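Local coordinates for uncharacterized protein (Acinetobacter baumannii, PDB 4L3U) that is of unknown function but folds as a compact, all-helical single-chain domain of the DUF4844 family, at residues Asp97-Ala102 with Trp124-Glu129; Ala28-Ala33 with Ala46-Leu51; Glu76-Leu81 with Ser116-Leu121. All coordinates share one frame; numbering follows the deposited sequence.

Contact 1. Residues Asp97-Ala102 with Trp124-Glu129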
# COMPACT_ATOMS: atom_id res chain seq x y z
N ASP A 97 10.74 -0.99 7.89
CA ASP A 97 9.57 -1.72 7.43
C ASP A 97 8.43 -0.76 7.11
O ASP A 97 7.71 -0.96 6.14
CB ASP A 97 9.11 -2.74 8.47
CG ASP A 97 10.08 -3.90 8.64
OD1 ASP A 97 10.83 -4.20 7.69
OD2 ASP A 97 10.09 -4.51 9.73
N ARG A 98 8.27 0.29 7.91
CA ARG A 98 7.24 1.28 7.63
C ARG A 98 7.50 2.01 6.32
O ARG A 98 6.57 2.31 5.58
CB ARG A 98 7.11 2.29 8.77
CG ARG A 98 6.44 1.74 10.01
CD ARG A 98 5.87 2.86 10.86
NE ARG A 98 6.86 3.89 11.14
CZ ARG A 98 7.76 3.82 12.12
NH1 ARG A 98 7.80 2.77 12.93
NH2 ARG A 98 8.62 4.81 12.29
N GLU A 99 8.77 2.28 6.04
CA GLU A 99 9.15 2.97 4.81
C GLU A 99 8.87 2.11 3.59
O GLU A 99 8.50 2.61 2.54
CB GLU A 99 10.63 3.35 4.84
CG GLU A 99 10.99 4.42 5.85
CD GLU A 99 10.53 5.81 5.44
OE1 GLU A 99 9.93 5.96 4.35
OE2 GLU A 99 10.76 6.76 6.22
N GLN A 100 9.05 0.80 3.74
CA GLN A 100 8.82 -0.12 2.64
C GLN A 100 7.32 -0.24 2.34
O GLN A 100 6.92 -0.41 1.19
CB GLN A 100 9.41 -1.50 2.94
CG GLN A 100 9.43 -2.43 1.74
CD GLN A 100 10.36 -1.94 0.64
OE1 GLN A 100 11.21 -1.08 0.87
NE2 GLN A 100 10.18 -2.48 -0.56
N VAL A 101 6.50 -0.16 3.39
CA VAL A 101 5.05 -0.20 3.23
C VAL A 101 4.57 1.02 2.45
O VAL A 101 3.71 0.92 1.59
CB VAL A 101 4.32 -0.27 4.59
CG1 VAL A 101 2.82 -0.02 4.44
CG2 VAL A 101 4.56 -1.60 5.26
N ALA A 102 5.14 2.18 2.78
CA ALA A 102 4.81 3.42 2.11
C ALA A 102 5.20 3.35 0.63
O ALA A 102 4.42 3.72 -0.24
CB ALA A 102 5.51 4.59 2.78
N TRP A 124 1.00 8.46 8.30
CA TRP A 124 1.06 7.08 8.76
C TRP A 124 2.48 6.73 9.21
O TRP A 124 2.67 6.15 10.28
CB TRP A 124 0.59 6.15 7.65
CG TRP A 124 0.53 4.70 8.03
CD1 TRP A 124 -0.51 4.05 8.62
CD2 TRP A 124 1.56 3.72 7.86
NE1 TRP A 124 -0.20 2.72 8.82
CE2 TRP A 124 1.07 2.50 8.36
CE3 TRP A 124 2.86 3.76 7.32
CZ2 TRP A 124 1.83 1.33 8.34
CZ3 TRP A 124 3.61 2.59 7.30
CH2 TRP A 124 3.09 1.39 7.81
N VAL A 125 3.47 7.10 8.41
CA VAL A 125 4.86 6.77 8.70
C VAL A 125 5.41 7.52 9.92
O VAL A 125 6.03 6.92 10.79
CB VAL A 125 5.79 7.05 7.49
CG1 VAL A 125 7.24 6.78 7.85
CG2 VAL A 125 5.40 6.18 6.31
N TYR A 126 5.18 8.83 9.97
CA TYR A 126 5.81 9.69 10.98
C TYR A 126 4.86 10.20 12.06
O TYR A 126 5.28 10.86 13.00
CB TYR A 126 6.48 10.88 10.29
CG TYR A 126 7.39 10.48 9.15
CD1 TYR A 126 8.67 10.01 9.39
CD2 TYR A 126 6.95 10.55 7.84
CE1 TYR A 126 9.50 9.63 8.35
CE2 TYR A 126 7.78 10.18 6.79
CZ TYR A 126 9.05 9.72 7.05
OH TYR A 126 9.87 9.34 6.02
N GLY A 127 3.57 9.89 11.93
CA GLY A 127 2.58 10.37 12.88
C GLY A 127 2.86 9.89 14.29
O GLY A 127 3.30 10.66 15.14
N GLU A 128 2.62 8.60 14.53
CA GLU A 128 2.77 8.02 15.85
C GLU A 128 4.20 8.18 16.37
O GLU A 128 4.43 8.26 17.57
CB GLU A 128 2.38 6.54 15.84
N GLU A 129 5.17 8.22 15.45
CA GLU A 129 6.56 8.41 15.83
C GLU A 129 6.79 9.79 16.43
O GLU A 129 7.38 9.92 17.50
CB GLU A 129 7.47 8.20 14.62
CG GLU A 129 8.95 8.26 14.95
CD GLU A 129 9.83 8.09 13.72
OE1 GLU A 129 9.34 7.58 12.70
OE2 GLU A 129 11.02 8.47 13.78
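The guanidinium of R98 meets the carboxylate of E129 in a salt bridge, with NH2 standing 2.9 Å from OE1. The oxygen lies at the edge of the guanidinium, near its plane, although the two flat groups are turned steeply against each other. A second, weaker hold comes from NE, which donates to the backbone O of V125 at 3.2 Å; the N-H...O angle of 134° shows how bent this bond is. The helix is kinked here, the N of E128 and of E129 making no bond to the preceding turn, which probably leaves this carbonyl available to an outside donor. Arginine suits the place, since its several N-H groups serve both partners while NH1 turns to the O of L93 in another weak bond. The bend at chi3, -52°, brings NE and NH2 round to the second helix, whereas the extended chain of E129 reaches back to meet them.

The aliphatic part of R98 lies against the outer end of the W124 indole, CB 3.8 Å from CZ3. The same CZ3 edge meets the R98 backbone O in the ring plane at 3.4 Å. W124 CH2 presses on V101 CG1 at 3.7 Å, while the polar NE1 bonds to I88 O, so the ring packs its carbons on the neighbouring helix while its nitrogen is satisfied. Small A102 lets V125 come close, CB to CG2 3.9 Å. On the outer flank Y126 OH donates a weak bond to E99 OE2 (2.7 Å), and V125 CG1 sits over the centre of the tyrosine ring.

With axes 10.1 Å apart and running at 147°, the two segments form an antiparallel helix pair, with apolar contacts alongside a salt bridge from a buried arginine, within an all-helical fold.

Contact 2. Residues Ala28-Ala33 with Ala46-Leu51; sequences AQDHFA and ALRMSL
The F32 ring carries L51 on one face: CB of the leucine stands 4.1 Å from the ring centroid, 26° off the normal, a CH-pi contact displaced toward the rim at CE2. The other flat group, the guanidinium of R48, has the backbone O of F32 over the centre of one face, 3.2 Å from R48 CZ, and D30 OD2 at its edge. Around these groups an Asx turn, D30 to F32, shapes the loop after helix 14-27, and its aspartate ties that loop to helix 45-68.

Aspartate suits the start of such a turn because its short carboxylate can serve the backbone and an outside partner together. OD1 accepts from F32 N at 3.0 Å, met from above the carboxylate plane, and also takes a hydrogen bond from N52 ND2, one turn beyond R48 on the helix. OD2 is left to R48 NH1, at 3.1 Å and with an N-H...O angle of 158°, which makes a fairly straight salt bridge on the syn side. Three hydrogen bonds thus hold the carboxylate and should fix its rotation.

R48 leaves the helix in an extended run and then bends at chi3, -65°, which swings the guanidinium across the loop. Its NH2 bonds to V42 O, so one arginine ties together both ends of the connection between the helices. The F32 O over its face is close but not hydrogen-bonded, because the N-H groups point around the rim; the approach of oxygen to the cationic plane is probably favourable all the same. The aromatic ring of F32 is buried, with Q100 and V101 of helix 95-112 also against it, a fitting place for a large apolar side chain. At the base of the F32 side chain, CB rests 3.9 Å from R48 CG.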
# COMPACT_ATOMS: atom_id res chain seq x y z
N ALA A 28 0.23 -10.58 -6.14
CA ALA A 28 0.91 -11.87 -5.95
C ALA A 28 2.39 -11.74 -5.62
O ALA A 28 3.06 -12.74 -5.36
CB ALA A 28 0.74 -12.72 -7.20
N GLN A 29 2.90 -10.52 -5.62
CA GLN A 29 4.32 -10.30 -5.38
C GLN A 29 4.63 -10.22 -3.90
O GLN A 29 3.76 -9.90 -3.08
CB GLN A 29 4.76 -9.01 -6.08
CG GLN A 29 4.63 -9.06 -7.59
CD GLN A 29 4.69 -7.69 -8.21
OE1 GLN A 29 4.96 -6.70 -7.53
NE2 GLN A 29 4.43 -7.61 -9.51
N ASP A 30 5.87 -10.53 -3.55
CA ASP A 30 6.39 -10.27 -2.22
C ASP A 30 6.94 -8.85 -2.25
O ASP A 30 7.85 -8.56 -3.02
CB ASP A 30 7.50 -11.26 -1.88
CG ASP A 30 7.98 -11.14 -0.44
OD1 ASP A 30 7.62 -10.15 0.24
OD2 ASP A 30 8.72 -12.03 0.01
N HIS A 31 6.37 -7.97 -1.43
CA HIS A 31 6.75 -6.57 -1.46
C HIS A 31 7.77 -6.19 -0.40
O HIS A 31 8.07 -5.01 -0.22
CB HIS A 31 5.51 -5.70 -1.30
CG HIS A 31 4.48 -5.93 -2.36
ND1 HIS A 31 3.44 -6.82 -2.21
CD2 HIS A 31 4.35 -5.40 -3.60
CE1 HIS A 31 2.70 -6.82 -3.31
NE2 HIS A 31 3.24 -5.97 -4.17
N PHE A 32 8.31 -7.18 0.29
CA PHE A 32 9.15 -6.93 1.46
C PHE A 32 10.39 -7.80 1.48
O PHE A 32 10.81 -8.30 2.53
CB PHE A 32 8.31 -7.12 2.72
CG PHE A 32 7.08 -6.26 2.75
CD1 PHE A 32 7.16 -4.96 3.22
CD2 PHE A 32 5.87 -6.72 2.28
CE1 PHE A 32 6.05 -4.15 3.24
CE2 PHE A 32 4.75 -5.92 2.29
CZ PHE A 32 4.84 -4.62 2.77
N ALA A 33 10.99 -7.96 0.31
CA ALA A 33 12.25 -8.66 0.17
C ALA A 33 13.39 -7.66 0.13
O ALA A 33 13.16 -6.46 -0.04
CB ALA A 33 12.24 -9.50 -1.09
N ALA A 46 6.45 -14.71 9.60
CA ALA A 46 5.04 -14.57 9.94
C ALA A 46 4.61 -13.15 9.64
O ALA A 46 3.54 -12.92 9.08
CB ALA A 46 4.81 -14.90 11.40
N LEU A 47 5.46 -12.19 9.99
CA LEU A 47 5.15 -10.78 9.80
C LEU A 47 5.14 -10.41 8.33
O LEU A 47 4.25 -9.70 7.88
CB LEU A 47 6.14 -9.90 10.55
CG LEU A 47 5.85 -8.40 10.52
CD1 LEU A 47 4.53 -8.09 11.20
CD2 LEU A 47 6.98 -7.64 11.18
N ARG A 48 6.14 -10.88 7.57
CA ARG A 48 6.22 -10.54 6.16
C ARG A 48 4.99 -11.04 5.41
O ARG A 48 4.41 -10.32 4.60
CB ARG A 48 7.47 -11.15 5.51
CG ARG A 48 7.63 -10.72 4.05
CD ARG A 48 8.73 -11.48 3.33
NE ARG A 48 10.05 -11.20 3.88
CZ ARG A 48 11.19 -11.41 3.22
NH1 ARG A 48 11.17 -11.89 1.98
NH2 ARG A 48 12.35 -11.13 3.80
N MSE A 49 4.62 -12.28 5.69
CA MSE A 49 3.45 -12.88 5.06
C MSE A 49 2.19 -12.10 5.42
O MSE A 49 1.34 -11.84 4.57
CB MSE A 49 3.30 -14.31 5.54
CG MSE A 49 2.23 -15.09 4.84
SE MSE A 49 2.03 -16.79 5.72
CE MSE A 49 3.86 -17.46 5.50
N SER A 50 2.09 -11.74 6.70
CA SER A 50 0.98 -10.94 7.20
C SER A 50 0.89 -9.61 6.46
O SER A 50 -0.20 -9.10 6.21
CB SER A 50 1.15 -10.72 8.70
OG SER A 50 0.02 -10.08 9.27
N LEU A 51 2.05 -9.05 6.11
CA LEU A 51 2.12 -7.76 5.42
C LEU A 51 1.75 -7.86 3.95
O LEU A 51 1.01 -7.03 3.43
CB LEU A 51 3.53 -7.18 5.55
CG LEU A 51 3.89 -6.62 6.92
CD1 LEU A 51 5.38 -6.36 7.02
CD2 LEU A 51 3.11 -5.35 7.18

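Contact 3. Residues Glu76-Leu81 with Ser116-Leu121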
# COMPACT_ATOMS: atom_id res chain seq x y z
N GLU A 76 -12.73 8.12 -4.88
CA GLU A 76 -12.99 6.70 -4.68
C GLU A 76 -11.69 5.94 -4.52
O GLU A 76 -11.54 5.14 -3.60
CB GLU A 76 -13.77 6.12 -5.86
CG GLU A 76 -15.23 6.52 -5.88
CD GLU A 76 -15.90 6.24 -7.22
OE1 GLU A 76 -15.25 5.65 -8.10
OE2 GLU A 76 -17.08 6.61 -7.38
N LEU A 77 -10.75 6.20 -5.42
CA LEU A 77 -9.46 5.55 -5.37
C LEU A 77 -8.72 5.90 -4.08
O LEU A 77 -8.01 5.06 -3.52
CB LEU A 77 -8.62 5.95 -6.58
CG LEU A 77 -9.18 5.52 -7.94
CD1 LEU A 77 -8.43 6.24 -9.05
CD2 LEU A 77 -9.08 4.02 -8.11
N LEU A 78 -8.89 7.13 -3.61
CA LEU A 78 -8.19 7.58 -2.41
C LEU A 78 -8.72 6.92 -1.15
O LEU A 78 -7.96 6.62 -0.24
CB LEU A 78 -8.29 9.10 -2.28
CG LEU A 78 -7.55 9.73 -1.08
CD1 LEU A 78 -6.05 9.48 -1.17
CD2 LEU A 78 -7.85 11.21 -0.99
N GLN A 79 -10.03 6.71 -1.09
CA GLN A 79 -10.61 6.07 0.08
C GLN A 79 -10.16 4.62 0.20
O GLN A 79 -9.90 4.14 1.30
CB GLN A 79 -12.14 6.13 0.03
CG GLN A 79 -12.79 5.39 1.18
CD GLN A 79 -14.27 5.70 1.31
OE1 GLN A 79 -14.71 6.81 1.02
NE2 GLN A 79 -15.04 4.72 1.74
N VAL A 80 -10.08 3.92 -0.92
CA VAL A 80 -9.60 2.54 -0.93
C VAL A 80 -8.15 2.50 -0.44
O VAL A 80 -7.76 1.60 0.31
CB VAL A 80 -9.69 1.91 -2.33
CG1 VAL A 80 -9.03 0.54 -2.37
CG2 VAL A 80 -11.14 1.82 -2.77
N LEU A 81 -7.37 3.47 -0.87
CA LEU A 81 -5.98 3.59 -0.43
C LEU A 81 -5.92 3.84 1.08
O LEU A 81 -5.22 3.13 1.80
CB LEU A 81 -5.30 4.74 -1.17
CG LEU A 81 -3.78 4.87 -0.98
CD1 LEU A 81 -3.05 3.90 -1.89
CD2 LEU A 81 -3.33 6.29 -1.24
N SER A 116 -1.59 12.03 -5.56
CA SER A 116 -1.17 12.18 -4.17
C SER A 116 -2.01 11.31 -3.25
O SER A 116 -3.09 10.85 -3.62
CB SER A 116 -1.30 13.65 -3.76
OG SER A 116 -1.08 13.83 -2.37
N SER A 117 -1.49 11.08 -2.04
CA SER A 117 -2.26 10.42 -0.99
C SER A 117 -2.78 11.45 0.00
O SER A 117 -3.18 11.10 1.11
CB SER A 117 -1.39 9.39 -0.26
OG SER A 117 -0.33 10.02 0.43
N GLU A 118 -2.77 12.73 -0.39
CA GLU A 118 -3.28 13.81 0.45
C GLU A 118 -2.63 13.81 1.82
O GLU A 118 -3.27 14.11 2.82
CB GLU A 118 -4.79 13.69 0.60
CG GLU A 118 -5.55 13.76 -0.71
CD GLU A 118 -5.46 15.12 -1.36
OE1 GLU A 118 -4.97 16.07 -0.71
OE2 GLU A 118 -5.88 15.24 -2.53
N GLY A 119 -1.35 13.47 1.85
CA GLY A 119 -0.57 13.48 3.07
C GLY A 119 -0.86 12.32 4.00
O GLY A 119 -0.37 12.28 5.13
N ILE A 120 -1.65 11.35 3.53
CA ILE A 120 -2.04 10.22 4.36
C ILE A 120 -0.87 9.28 4.64
O ILE A 120 -0.71 8.78 5.75
CB ILE A 120 -3.22 9.43 3.72
CG1 ILE A 120 -4.48 10.29 3.70
CG2 ILE A 120 -3.49 8.12 4.47
CD1 ILE A 120 -5.62 9.70 2.89
N LEU A 121 -0.05 9.04 3.62
CA LEU A 121 1.08 8.12 3.77
C LEU A 121 2.17 8.65 4.70
O LEU A 121 2.73 7.89 5.47
CB LEU A 121 1.67 7.78 2.40
CG LEU A 121 0.79 6.94 1.47
CD1 LEU A 121 1.43 6.81 0.10
CD2 LEU A 121 0.54 5.57 2.07
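L78 and L81, one helical turn apart, pack against a type I' beta turn, S117 to I120, which leads into helix 120-134. No hydrogen bond crosses between the segments; what joins them is apolar.

L78 does most of the touching, and its two branches divide the work. CD1 lies over the backbone of the turn, 3.9 Å from S117 CA, and also meets I120 CD1 at 4.1 Å. With CG anti to the backbone N (chi1 -178°), the fork of L78 extends toward the loop. L81, deeper in, sets CD2 against S117 CB at 3.8 Å, while F105, F108 and L109 of helix 95-112 also pack on it. The forked end of L78 suits this place, since its two methyls meet different parts of the turn.

The hydrogen bonds lie within the loop and hold its shape. I120 N donates to S117 O at 2.9 Å to close the beta turn, and E118 N donates to S116 OG at 2.8 Å, an ST turn. E118 and G119 both have positive phi; the glycine takes this backbone easily and occupies the N-cap position.

E118 contributes its aliphatic stem rather than its charge: its CG comes 3.4 Å from L78 CD2.

Along the chain contact 2 closes first, between the loop after helix 14-27 and helix 45-68. Contacts 3 and 1 then interleave, since helix 74-86 and helix 95-112 come before the partners they find in the turn leading into helix 120-134 and on the helix itself. Contact 3 holds the start of that last helix, and contact 1 its continuation, their centres about 15 Å apart. Contacts 1 and 2 have centres about 16 Å apart and touch directly, through helix 95-112 and the loop. Contacts 2 and 3 lie on opposite sides of the chain's centre, about 22 Å between centres. Helix 95-112 thus lies between the loop and the C-terminal helix, joining the parts into one all-helical domain.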